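Local coordinates for leucine-rich repeat protein (PDB 4ECN) that is of unknown function but is an extracellular leucine-rich repeat protein that probably takes part in protein binding, at residues P502-L507 with A523-I528; I453-S458 with V496-C501. All blocks are in the same frame, centred on the assembly; numbering follows the deposited sequence.

Contact 1: residues P502-L507 with A523-I528; sequences PNMTQL and ACNRGI
M504, L507 and I528 meet in the leucine-rich repeat part of the chain, where the loops that follow two successive parallel strands, 495-499 and 519-521, are stacked. The side chain of I528 carries most of the apolar contact. Its CD1 rests on the branch CD2 of L507 at 3.7 Å, the two side chains crossing at about a right angle. Its CG1 lies 3.4 Å from M504 O. With CG1 beside the backbone N (chi1 -50°), the long branch runs between the backbone at M504 and the end of L507. M504 is a selenomethionine. A bend at its last torsion (chi3 58°) turns the methyl CE toward the amide of N525, 3.5 Å from ND2, and CE also lies 4.2 Å from I528 CD1. An alanine in place of I528 would probably open a gap beside M504 CE and L507 CD2 and leave L507 freer to turn. The backbones meet through weak CA-H...O contacts, among them I528 CA to T505 O at 3.5 Å and G527 CA to P502 O, also 3.5 Å. A type I turn from N525 to I528, closed by I528 N to N525 O at 3.0 Å, presents G527 to the other loop. The polar partners of the N525 amide are L498 and C501. Helix 530-542 packs beside the contact: I528 touches L533 and D536, and D536 accepts a bond from L507 N. M504 also reaches L498 on strand 495-499.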
loop_
_atom_site.group_PDB
_atom_site.type_symbol
_atom_site.label_atom_id
_atom_site.label_comp_id
_atom_site.label_asym_id
_atom_site.label_seq_id
_atom_site.Cartn_x
_atom_site.Cartn_y
_atom_site.Cartn_z
ATOM N N PRO A 502 2.065 13.853 -6.969
ATOM C CA PRO A 502 3.016 14.599 -7.802
ATOM C C PRO A 502 2.702 16.059 -8.080
ATOM O O PRO A 502 3.651 16.844 -8.185
ATOM C CB PRO A 502 2.954 13.871 -9.143
ATOM C CG PRO A 502 2.475 12.558 -8.870
ATOM C CD PRO A 502 1.644 12.603 -7.638
ATOM N N ASN A 503 1.417 16.412 -8.271
ATOM C CA ASN A 503 1.020 17.750 -8.720
ATOM C C ASN A 503 0.662 18.673 -7.564
ATOM O O ASN A 503 0.177 19.793 -7.780
ATOM C CB ASN A 503 -0.168 17.607 -9.679
ATOM C CG ASN A 503 0.141 16.644 -10.805
ATOM O OD1 ASN A 503 1.301 16.480 -11.216
ATOM N ND2 ASN A 503 -0.864 15.904 -11.260
HETATM N N MSE A 504 0.958 18.226 -6.348
HETATM C CA MSE A 504 0.696 18.968 -5.127
HETATM C C MSE A 504 1.893 19.880 -4.869
HETATM O O MSE A 504 3.005 19.385 -4.621
HETATM C CB MSE A 504 0.441 17.975 -4.001
HETATM C CG MSE A 504 -0.595 18.443 -3.025
HETATM SE SE MSE A 504 -0.923 17.109 -1.680
HETATM C CE MSE A 504 0.907 16.887 -0.931
ATOM N N THR A 505 1.677 21.214 -5.002
ATOM C CA THR A 505 2.756 22.211 -4.915
ATOM C C THR A 505 2.998 22.703 -3.488
ATOM O O THR A 505 4.055 23.292 -3.233
ATOM C CB THR A 505 2.488 23.399 -5.828
ATOM O OG1 THR A 505 1.216 23.991 -5.527
ATOM C CG2 THR A 505 2.596 23.018 -7.299
ATOM N N GLN A 506 2.057 22.438 -2.569
ATOM C CA GLN A 506 2.167 22.725 -1.132
ATOM C C GLN A 506 1.222 21.793 -0.358
ATOM O O GLN A 506 0.387 21.116 -0.966
ATOM C CB GLN A 506 1.902 24.205 -0.793
ATOM C CG GLN A 506 0.504 24.708 -1.032
ATOM C CD GLN A 506 0.552 26.191 -1.251
ATOM O OE1 GLN A 506 1.103 26.698 -2.251
ATOM N NE2 GLN A 506 -0.013 26.925 -0.315
ATOM N N LEU A 507 1.357 21.747 0.969
ATOM C CA LEU A 507 0.468 20.908 1.754
ATOM C C LEU A 507 -0.891 21.586 1.814
ATOM O O LEU A 507 -0.947 22.821 1.916
ATOM C CB LEU A 507 1.019 20.621 3.167
ATOM C CG LEU A 507 2.415 20.023 3.297
ATOM C CD1 LEU A 507 2.812 19.969 4.736
ATOM C CD2 LEU A 507 2.500 18.634 2.674
ATOM N N ALA A 523 5.587 11.902 2.395
ATOM C CA ALA A 523 6.700 11.463 1.559
ATOM C C ALA A 523 6.344 11.415 0.063
ATOM O O ALA A 523 5.199 11.125 -0.293
ATOM C CB ALA A 523 7.161 10.085 2.010
ATOM N N CYS A 524 7.360 11.675 -0.803
ATOM C CA CYS A 524 7.360 11.636 -2.281
ATOM C C CYS A 524 6.480 12.750 -2.877
ATOM O O CYS A 524 5.831 12.567 -3.920
ATOM C CB CYS A 524 6.926 10.266 -2.799
ATOM S SG CYS A 524 7.944 8.891 -2.209
ATOM N N ASN A 525 6.512 13.919 -2.255
ATOM C CA ASN A 525 5.768 15.066 -2.736
ATOM C C ASN A 525 6.776 16.061 -3.295
ATOM O O ASN A 525 6.851 17.231 -2.893
ATOM C CB ASN A 525 4.887 15.622 -1.636
ATOM C CG ASN A 525 3.730 14.690 -1.375
ATOM O OD1 ASN A 525 3.164 14.103 -2.296
ATOM N ND2 ASN A 525 3.350 14.522 -0.117
ATOM N N ARG A 526 7.541 15.571 -4.281
ATOM C CA ARG A 526 8.590 16.326 -4.954
ATOM C C ARG A 526 7.992 17.458 -5.829
ATOM O O ARG A 526 8.744 18.189 -6.496
ATOM C CB ARG A 526 9.467 15.370 -5.759
ATOM C CG ARG A 526 10.473 14.732 -4.838
ATOM C CD ARG A 526 11.172 13.532 -5.393
ATOM N NE ARG A 526 12.366 13.265 -4.586
ATOM C CZ ARG A 526 13.257 12.324 -4.859
ATOM N NH1 ARG A 526 13.085 11.520 -5.902
ATOM N NH2 ARG A 526 14.330 12.175 -4.089
ATOM N N GLY A 527 6.665 17.636 -5.733
ATOM C CA GLY A 527 5.937 18.726 -6.367
ATOM C C GLY A 527 6.124 19.995 -5.550
ATOM O O GLY A 527 6.050 21.104 -6.086
ATOM N N ILE A 528 6.382 19.824 -4.232
ATOM C CA ILE A 528 6.663 20.886 -3.260
ATOM C C ILE A 528 8.161 21.240 -3.392
ATOM O O ILE A 528 9.005 20.347 -3.449
ATOM C CB ILE A 528 6.262 20.428 -1.819
ATOM C CG1 ILE A 528 4.834 19.842 -1.761
ATOM C CG2 ILE A 528 6.418 21.553 -0.817
ATOM C CD1 ILE A 528 4.462 19.137 -0.463
#

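Contact 2: residues I453-S458 with V496-C501; sequences IYFANS and VELYNC
I453 to A456 and V496 to Y499 run as adjacent parallel strands, 4.6 Å apart at closest approach and only 1° from parallel. Backbone bonds tie them together: E497 sits between I453 and F455, giving N-H to I453 O and accepting from F455 N, and Y499 likewise bonds F455 O and N457 N. On one face of the sheet, I453 CG2 meets V496 CG2 at 3.7 Å and F455 CB meets L498 CD2 at 3.8 Å, each pair side by side. On the other face E497 crosses Y454. Its CB forms a CH-pi contact over the ring, 3.9 Å from the centroid. CG is anti to the backbone N (chi1 178°), and the extended chain carries OE1 to 3.3 Å from Y454 CE2. OE1 is hydrogen-bonded to H357 ND1. Next to it, A456 CB packs on Y499 CB at 3.7 Å. Where the strands end, N457 OD1 takes the N-H of N500 ND2 on a lone pair, at 2.8 Å and 167°. The two amides are turned steeply to each other, and N457 ND2 has its own partners in T356 and E359. Short parallel strands stacked in register are typical of leucine-rich repeats: the aliphatic and F455 side enters the core, and the Y454, E497 and Y499 side belongs to the sheet face that usually forms the concave surface.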
loop_
_atom_site.group_PDB
_atom_site.type_symbol
_atom_site.label_atom_id
_atom_site.label_comp_id
_atom_site.label_asym_id
_atom_site.label_seq_id
_atom_site.Cartn_x
_atom_site.Cartn_y
_atom_site.Cartn_z
ATOM N N ILE A 453 -7.396 8.757 7.709
ATOM C CA ILE A 453 -7.669 9.134 6.315
ATOM C C ILE A 453 -6.343 8.974 5.517
ATOM O O ILE A 453 -5.305 9.491 5.926
ATOM C CB ILE A 453 -8.336 10.535 6.139
ATOM C CG1 ILE A 453 -8.897 10.713 4.724
ATOM C CG2 ILE A 453 -7.453 11.710 6.555
ATOM C CD1 ILE A 453 -10.001 11.727 4.617
ATOM N N TYR A 454 -6.392 8.193 4.423
ATOM C CA TYR A 454 -5.246 7.918 3.562
ATOM C C TYR A 454 -5.522 8.349 2.120
ATOM O O TYR A 454 -6.531 7.967 1.520
ATOM C CB TYR A 454 -4.878 6.414 3.591
ATOM C CG TYR A 454 -3.901 5.950 4.661
ATOM C CD1 TYR A 454 -4.169 6.143 6.010
ATOM C CD2 TYR A 454 -2.806 5.158 4.333
ATOM C CE1 TYR A 454 -3.303 5.672 6.999
ATOM C CE2 TYR A 454 -1.935 4.678 5.315
ATOM C CZ TYR A 454 -2.201 4.916 6.649
ATOM O OH TYR A 454 -1.337 4.468 7.626
ATOM N N PHE A 455 -4.628 9.205 1.600
ATOM C CA PHE A 455 -4.544 9.696 0.224
ATOM C C PHE A 455 -3.211 9.362 -0.304
ATOM O O PHE A 455 -2.221 9.676 0.358
ATOM C CB PHE A 455 -4.757 11.201 0.122
ATOM C CG PHE A 455 -5.967 11.802 0.771
ATOM C CD1 PHE A 455 -7.153 11.943 0.062
ATOM C CD2 PHE A 455 -5.887 12.350 2.044
ATOM C CE1 PHE A 455 -8.260 12.557 0.642
ATOM C CE2 PHE A 455 -6.985 12.973 2.619
ATOM C CZ PHE A 455 -8.170 13.064 1.918
ATOM N N ALA A 456 -3.127 8.743 -1.471
ATOM C CA ALA A 456 -1.814 8.455 -2.034
ATOM C C ALA A 456 -1.907 8.177 -3.513
ATOM O O ALA A 456 -2.948 7.733 -4.000
ATOM C CB ALA A 456 -1.159 7.279 -1.321
ATOM N N ASN A 457 -0.805 8.478 -4.223
ATOM C CA ASN A 457 -0.556 8.253 -5.647
ATOM C C ASN A 457 -1.687 8.779 -6.509
ATOM O O ASN A 457 -2.146 8.081 -7.423
ATOM C CB ASN A 457 -0.357 6.777 -5.899
ATOM C CG ASN A 457 0.452 6.089 -4.842
ATOM O OD1 ASN A 457 1.647 6.341 -4.682
ATOM N ND2 ASN A 457 -0.201 5.224 -4.086
ATOM N N SER A 458 -2.128 10.025 -6.199
ATOM C CA SER A 458 -3.203 10.758 -6.876
ATOM C C SER A 458 -2.669 11.990 -7.621
ATOM O O SER A 458 -1.687 12.616 -7.180
ATOM C CB SER A 458 -4.270 11.191 -5.875
ATOM O OG SER A 458 -5.044 10.088 -5.423
ATOM N N VAL A 496 -3.177 10.770 9.168
ATOM C CA VAL A 496 -3.357 11.288 7.797
ATOM C C VAL A 496 -2.160 10.899 6.972
ATOM O O VAL A 496 -1.032 10.992 7.461
ATOM C CB VAL A 496 -3.594 12.822 7.706
ATOM C CG1 VAL A 496 -3.772 13.272 6.256
ATOM C CG2 VAL A 496 -4.788 13.262 8.548
ATOM N N GLU A 497 -2.409 10.457 5.724
ATOM C CA GLU A 497 -1.391 10.141 4.733
ATOM C C GLU A 497 -1.708 10.868 3.435
ATOM O O GLU A 497 -2.824 10.780 2.918
ATOM C CB GLU A 497 -1.256 8.632 4.491
ATOM C CG GLU A 497 -0.237 8.250 3.416
ATOM C CD GLU A 497 0.142 6.781 3.388
ATOM O OE1 GLU A 497 0.770 6.304 4.367
ATOM O OE2 GLU A 497 -0.141 6.118 2.365
ATOM N N LEU A 498 -0.705 11.608 2.943
ATOM C CA LEU A 498 -0.656 12.335 1.686
ATOM C C LEU A 498 0.632 11.941 0.997
ATOM O O LEU A 498 1.565 12.719 0.912
ATOM C CB LEU A 498 -0.768 13.845 1.923
ATOM C CG LEU A 498 -2.158 14.439 1.894
ATOM C CD1 LEU A 498 -2.130 15.832 2.417
ATOM C CD2 LEU A 498 -2.731 14.449 0.499
ATOM N N TYR A 499 0.701 10.687 0.576
ATOM C CA TYR A 499 1.880 10.056 -0.010
ATOM C C TYR A 499 1.893 10.170 -1.519
ATOM O O TYR A 499 0.880 9.932 -2.173
ATOM C CB TYR A 499 1.906 8.566 0.397
ATOM C CG TYR A 499 3.093 7.790 -0.130
ATOM C CD1 TYR A 499 4.344 7.906 0.465
ATOM C CD2 TYR A 499 2.964 6.929 -1.215
ATOM C CE1 TYR A 499 5.449 7.235 -0.046
ATOM C CE2 TYR A 499 4.057 6.219 -1.707
ATOM C CZ TYR A 499 5.299 6.366 -1.111
ATOM O OH TYR A 499 6.405 5.694 -1.591
ATOM N N ASN A 500 3.054 10.498 -2.070
ATOM C CA ASN A 500 3.327 10.526 -3.499
ATOM C C ASN A 500 2.179 11.140 -4.343
ATOM O O ASN A 500 1.588 10.434 -5.156
ATOM C CB ASN A 500 3.602 9.079 -3.975
ATOM C CG ASN A 500 4.060 8.920 -5.404
ATOM O OD1 ASN A 500 4.805 9.748 -5.960
ATOM N ND2 ASN A 500 3.601 7.844 -6.022
ATOM N N CYS A 501 1.886 12.449 -4.148
ATOM C CA CYS A 501 0.905 13.240 -4.913
ATOM C C CYS A 501 1.726 14.288 -5.728
ATOM O O CYS A 501 2.226 15.316 -5.220
ATOM C CB CYS A 501 -0.171 13.849 -4.014
ATOM S SG CYS A 501 -1.244 12.610 -3.197
#

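Overall arrangement
The two contacts are neighbours, with centres about 10 Å apart, and they come in series along the chain. Contact 2 pairs strands 452-456 and 495-499 of the long, mainly parallel sheet. Segment 502-507 of contact 1 continues directly from 496-501, and 523-528 follows strand 519-521, the next in order. N525 joins the contacts: its ND2 probably bonds L498 O at 2.7 Å, and its OD1 probably accepts from C501 N at 2.8 Å. This matches the conserved asparagine of leucine-rich repeats, whose side-chain amide bonds the backbone of the preceding turn. Contact 2 is the pairing of neighbouring strands, and contact 1 continues the same stacking in the turns of the solenoid.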